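Uncharacterized protein VP1736 (Vibrio parahaemolyticus, PDB 3LXQ) is of unknown function but carries a sulfatase-family domain of the alkaline phosphatase clan, built round a mixed beta sheet flanked by helices. Local coordinates at residues Asn385-Leu397 with Leu418-Ala432. Numbering follows the deposited sequence.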
# COMPACT_ATOMS: atom_id res chain seq x y z
N ASN A 385 -0.85 -18.66 -4.65
CA ASN A 385 -2.26 -18.66 -4.27
C ASN A 385 -2.88 -17.27 -4.25
O ASN A 385 -2.27 -16.33 -3.77
CB ASN A 385 -2.44 -19.34 -2.93
CG ASN A 385 -1.98 -20.79 -2.94
OD1 ASN A 385 -1.83 -21.40 -4.00
ND2 ASN A 385 -1.76 -21.34 -1.76
N PHE A 386 -4.10 -17.15 -4.78
CA PHE A 386 -4.84 -15.89 -4.79
C PHE A 386 -6.10 -16.04 -3.97
O PHE A 386 -6.87 -17.00 -4.14
CB PHE A 386 -5.20 -15.48 -6.22
CG PHE A 386 -6.05 -14.21 -6.30
CD1 PHE A 386 -7.46 -14.29 -6.29
CD2 PHE A 386 -5.45 -12.96 -6.42
CE1 PHE A 386 -8.24 -13.10 -6.39
CE2 PHE A 386 -6.22 -11.79 -6.50
CZ PHE A 386 -7.61 -11.86 -6.49
N GLY A 387 -6.31 -15.08 -3.07
CA GLY A 387 -7.48 -15.05 -2.22
C GLY A 387 -8.34 -13.82 -2.41
O GLY A 387 -7.84 -12.72 -2.61
N TYR A 388 -9.65 -14.03 -2.37
CA TYR A 388 -10.63 -12.94 -2.48
C TYR A 388 -11.54 -12.99 -1.25
O TYR A 388 -12.38 -13.90 -1.10
CB TYR A 388 -11.43 -13.05 -3.78
CG TYR A 388 -12.09 -11.75 -4.24
CD1 TYR A 388 -11.40 -10.84 -5.04
CD2 TYR A 388 -13.40 -11.45 -3.87
CE1 TYR A 388 -12.02 -9.64 -5.48
CE2 TYR A 388 -14.02 -10.28 -4.28
CZ TYR A 388 -13.32 -9.38 -5.08
OH TYR A 388 -13.94 -8.24 -5.47
N LEU A 389 -11.33 -12.04 -0.36
CA LEU A 389 -12.07 -11.91 0.88
C LEU A 389 -13.19 -10.88 0.74
O LEU A 389 -12.95 -9.74 0.28
CB LEU A 389 -11.13 -11.51 2.03
CG LEU A 389 -11.74 -11.33 3.43
CD1 LEU A 389 -12.15 -12.67 4.09
CD2 LEU A 389 -10.82 -10.53 4.36
N THR A 390 -14.41 -11.29 1.08
CA THR A 390 -15.55 -10.38 1.22
C THR A 390 -16.21 -10.61 2.58
O THR A 390 -15.80 -11.49 3.33
CB THR A 390 -16.60 -10.59 0.09
OG1 THR A 390 -17.42 -11.71 0.42
CG2 THR A 390 -15.94 -10.83 -1.27
N ARG A 391 -17.24 -9.83 2.90
CA ARG A 391 -17.89 -9.96 4.21
C ARG A 391 -18.61 -11.29 4.38
O ARG A 391 -18.90 -11.71 5.50
CB ARG A 391 -18.85 -8.80 4.43
CG ARG A 391 -18.18 -7.51 4.89
CD ARG A 391 -17.64 -7.64 6.30
NE ARG A 391 -16.93 -6.43 6.71
CZ ARG A 391 -16.35 -6.25 7.90
NH1 ARG A 391 -15.74 -5.11 8.18
NH2 ARG A 391 -16.38 -7.22 8.82
N ASP A 392 -18.86 -11.97 3.26
CA ASP A 392 -19.72 -13.15 3.23
C ASP A 392 -19.00 -14.45 2.92
O ASP A 392 -19.47 -15.53 3.28
CB ASP A 392 -20.85 -12.92 2.22
CG ASP A 392 -21.70 -11.74 2.58
OD1 ASP A 392 -22.51 -11.85 3.52
OD2 ASP A 392 -21.54 -10.68 1.94
N ASN A 393 -17.84 -14.33 2.28
CA ASN A 393 -17.13 -15.48 1.77
C ASN A 393 -15.64 -15.19 1.58
O ASN A 393 -15.21 -14.03 1.54
CB ASN A 393 -17.75 -15.92 0.43
CG ASN A 393 -18.10 -14.73 -0.46
OD1 ASN A 393 -17.23 -13.95 -0.83
ND2 ASN A 393 -19.38 -14.58 -0.78
N LEU A 394 -14.87 -16.26 1.49
CA LEU A 394 -13.48 -16.18 1.08
C LEU A 394 -13.21 -17.27 0.06
O LEU A 394 -13.45 -18.46 0.33
CB LEU A 394 -12.55 -16.34 2.29
CG LEU A 394 -11.07 -16.68 2.05
CD1 LEU A 394 -10.29 -15.50 1.48
CD2 LEU A 394 -10.46 -17.17 3.35
N VAL A 395 -12.71 -16.85 -1.10
CA VAL A 395 -12.35 -17.77 -2.17
C VAL A 395 -10.86 -17.75 -2.40
O VAL A 395 -10.26 -16.68 -2.60
CB VAL A 395 -13.07 -17.45 -3.49
CG1 VAL A 395 -12.55 -18.35 -4.62
CG2 VAL A 395 -14.58 -17.59 -3.34
N VAL A 396 -10.27 -18.94 -2.39
CA VAL A 396 -8.85 -19.11 -2.66
C VAL A 396 -8.63 -19.99 -3.89
O VAL A 396 -9.15 -21.10 -3.99
CB VAL A 396 -8.12 -19.69 -1.44
CG1 VAL A 396 -6.67 -19.99 -1.79
CG2 VAL A 396 -8.19 -18.70 -0.26
N LEU A 397 -7.84 -19.47 -4.83
CA LEU A 397 -7.48 -20.16 -6.06
C LEU A 397 -6.01 -20.59 -5.99
O LEU A 397 -5.14 -19.77 -5.70
CB LEU A 397 -7.68 -19.24 -7.27
CG LEU A 397 -9.01 -18.50 -7.39
CD1 LEU A 397 -8.99 -17.64 -8.64
CD2 LEU A 397 -10.19 -19.49 -7.42
N LEU A 418 -17.38 -23.60 3.06
CA LEU A 418 -18.62 -22.89 2.70
C LEU A 418 -18.88 -22.93 1.20
O LEU A 418 -17.99 -22.62 0.41
CB LEU A 418 -18.57 -21.42 3.15
CG LEU A 418 -19.76 -20.52 2.79
CD1 LEU A 418 -20.93 -20.76 3.73
CD2 LEU A 418 -19.35 -19.06 2.80
N GLU A 419 -20.12 -23.27 0.83
CA GLU A 419 -20.55 -23.30 -0.57
C GLU A 419 -21.01 -21.92 -1.01
O GLU A 419 -21.69 -21.23 -0.26
CB GLU A 419 -21.72 -24.29 -0.76
CG GLU A 419 -21.54 -25.64 -0.09
CD GLU A 419 -20.65 -26.59 -0.86
OE1 GLU A 419 -20.66 -27.80 -0.53
OE2 GLU A 419 -19.96 -26.16 -1.81
N VAL A 420 -20.64 -21.53 -2.22
CA VAL A 420 -21.04 -20.22 -2.75
C VAL A 420 -21.53 -20.31 -4.19
O VAL A 420 -21.22 -21.27 -4.89
CB VAL A 420 -19.89 -19.20 -2.70
CG1 VAL A 420 -19.71 -18.65 -1.28
CG2 VAL A 420 -18.58 -19.81 -3.24
N ASP A 421 -22.28 -19.29 -4.62
CA ASP A 421 -22.76 -19.19 -6.00
C ASP A 421 -21.58 -19.23 -6.97
O ASP A 421 -20.46 -18.88 -6.61
CB ASP A 421 -23.54 -17.89 -6.18
N GLU A 422 -21.84 -19.67 -8.21
CA GLU A 422 -20.82 -19.65 -9.27
C GLU A 422 -20.33 -18.22 -9.51
O GLU A 422 -19.16 -18.00 -9.85
CB GLU A 422 -21.38 -20.24 -10.57
N SER A 423 -21.22 -17.25 -9.31
CA SER A 423 -20.90 -15.83 -9.45
C SER A 423 -19.85 -15.35 -8.44
O SER A 423 -19.13 -14.39 -8.72
CB SER A 423 -22.18 -14.99 -9.32
OG SER A 423 -22.76 -15.13 -8.04
N VAL A 424 -19.77 -16.01 -7.29
CA VAL A 424 -18.76 -15.67 -6.27
C VAL A 424 -17.38 -16.18 -6.68
O VAL A 424 -16.38 -15.48 -6.52
CB VAL A 424 -19.16 -16.20 -4.86
CG1 VAL A 424 -18.07 -15.93 -3.84
CG2 VAL A 424 -20.48 -15.58 -4.40
N ILE A 425 -17.34 -17.40 -7.22
CA ILE A 425 -16.09 -17.96 -7.74
C ILE A 425 -15.59 -17.19 -8.97
O ILE A 425 -14.40 -16.93 -9.09
CB ILE A 425 -16.21 -19.48 -8.08
CG1 ILE A 425 -16.44 -20.29 -6.80
CG2 ILE A 425 -14.96 -19.99 -8.80
CD1 ILE A 425 -16.69 -21.79 -7.05
N ASP A 426 -16.51 -16.80 -9.85
CA ASP A 426 -16.17 -16.12 -11.10
C ASP A 426 -15.63 -14.71 -10.88
O ASP A 426 -14.79 -14.24 -11.64
CB ASP A 426 -17.39 -16.05 -12.03
CG ASP A 426 -17.67 -17.37 -12.76
OD1 ASP A 426 -17.05 -18.40 -12.42
OD2 ASP A 426 -18.51 -17.37 -13.69
N ARG A 427 -16.14 -14.03 -9.85
CA ARG A 427 -15.66 -12.70 -9.49
C ARG A 427 -14.22 -12.77 -8.96
O ARG A 427 -13.39 -11.93 -9.27
CB ARG A 427 -16.60 -12.06 -8.46
CG ARG A 427 -16.09 -10.72 -7.93
CD ARG A 427 -17.03 -10.17 -6.89
NE ARG A 427 -17.21 -11.09 -5.78
CZ ARG A 427 -18.15 -10.98 -4.85
NH1 ARG A 427 -19.00 -9.97 -4.90
NH2 ARG A 427 -18.23 -11.88 -3.88
N ALA A 428 -13.95 -13.80 -8.17
CA ALA A 428 -12.62 -14.05 -7.60
C ALA A 428 -11.62 -14.40 -8.70
O ALA A 428 -10.54 -13.80 -8.78
CB ALA A 428 -12.69 -15.17 -6.57
N LYS A 429 -12.00 -15.36 -9.54
CA LYS A 429 -11.18 -15.80 -10.68
C LYS A 429 -10.88 -14.63 -11.62
O LYS A 429 -9.72 -14.39 -11.99
CB LYS A 429 -11.86 -16.97 -11.43
CG LYS A 429 -10.96 -17.74 -12.40
CD LYS A 429 -11.66 -18.98 -12.96
CE LYS A 429 -10.99 -19.48 -14.25
NZ LYS A 429 -11.83 -20.48 -15.00
N ALA A 430 -11.91 -13.86 -11.96
CA ALA A 430 -11.76 -12.70 -12.84
C ALA A 430 -10.72 -11.71 -12.29
O ALA A 430 -9.86 -11.21 -13.03
CB ALA A 430 -13.10 -12.02 -13.05
N ASN A 431 -10.80 -11.43 -10.99
CA ASN A 431 -9.84 -10.54 -10.34
C ASN A 431 -8.43 -11.14 -10.18
O ASN A 431 -7.43 -10.42 -10.26
CB ASN A 431 -10.41 -10.01 -9.03
CG ASN A 431 -11.42 -8.89 -9.25
OD1 ASN A 431 -11.07 -7.76 -9.61
ND2 ASN A 431 -12.69 -9.20 -9.02
N ALA A 432 -8.36 -12.46 -9.97
CA ALA A 432 -7.09 -13.20 -9.95
C ALA A 432 -6.32 -13.07 -11.26
O ALA A 432 -5.09 -13.06 -11.26
CB ALA A 432 -7.35 -14.68 -9.66
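Ala432 sits over one face of the Phe386 ring: its CA is 3.6 Å from the ring centroid, almost on the normal, a CH-pi contact. A methyl-sized side chain suits this place because the helix backbone itself must come down on the ring, and Ala432 CB also meets Leu397 CD1 at 3.5 Å. One turn earlier the helix and strand 385-390 come close, the CA atoms of Tyr388 and Ala428 5.6 Å apart, which suits a methyl; Ala428 CB fits between Tyr388 CB and Val395 CG1, 3.7 Å from each. Val395 turns its other methyl, CG2, to Val424 CG1. Phe386, Tyr388, Val395 and Leu397 thus form one face of a beta-hairpin, strands 385-390 and 394-398, in a five-stranded antiparallel meander, and the 422-432 part of helix 422-441 packs across that face, its direction 128° from that of strand 385-390. Polar side chains border this apolar strip. Arg427 is long enough to pass the Tyr388 ring and reach Thr390 CG2, bending at chi3 (58°) to bring NE within 3.6 Å of Tyr388 CE2, the guanidinium 22° from the ring plane. Asn431, also against that ring, bonds through ND2 to Arg427 O at 2.8 Å and to Ser60 of helix 50-61. At the hairpin turn, the Thr390 hydroxyl can serve both ways: OG1 accepts from Asp392 N, an ST turn, and donates to Asn393 OD1 at 2.6 Å from above the carbonyl plane, tethering an amide whose CG rests 3.6 Å from Val424 CG1.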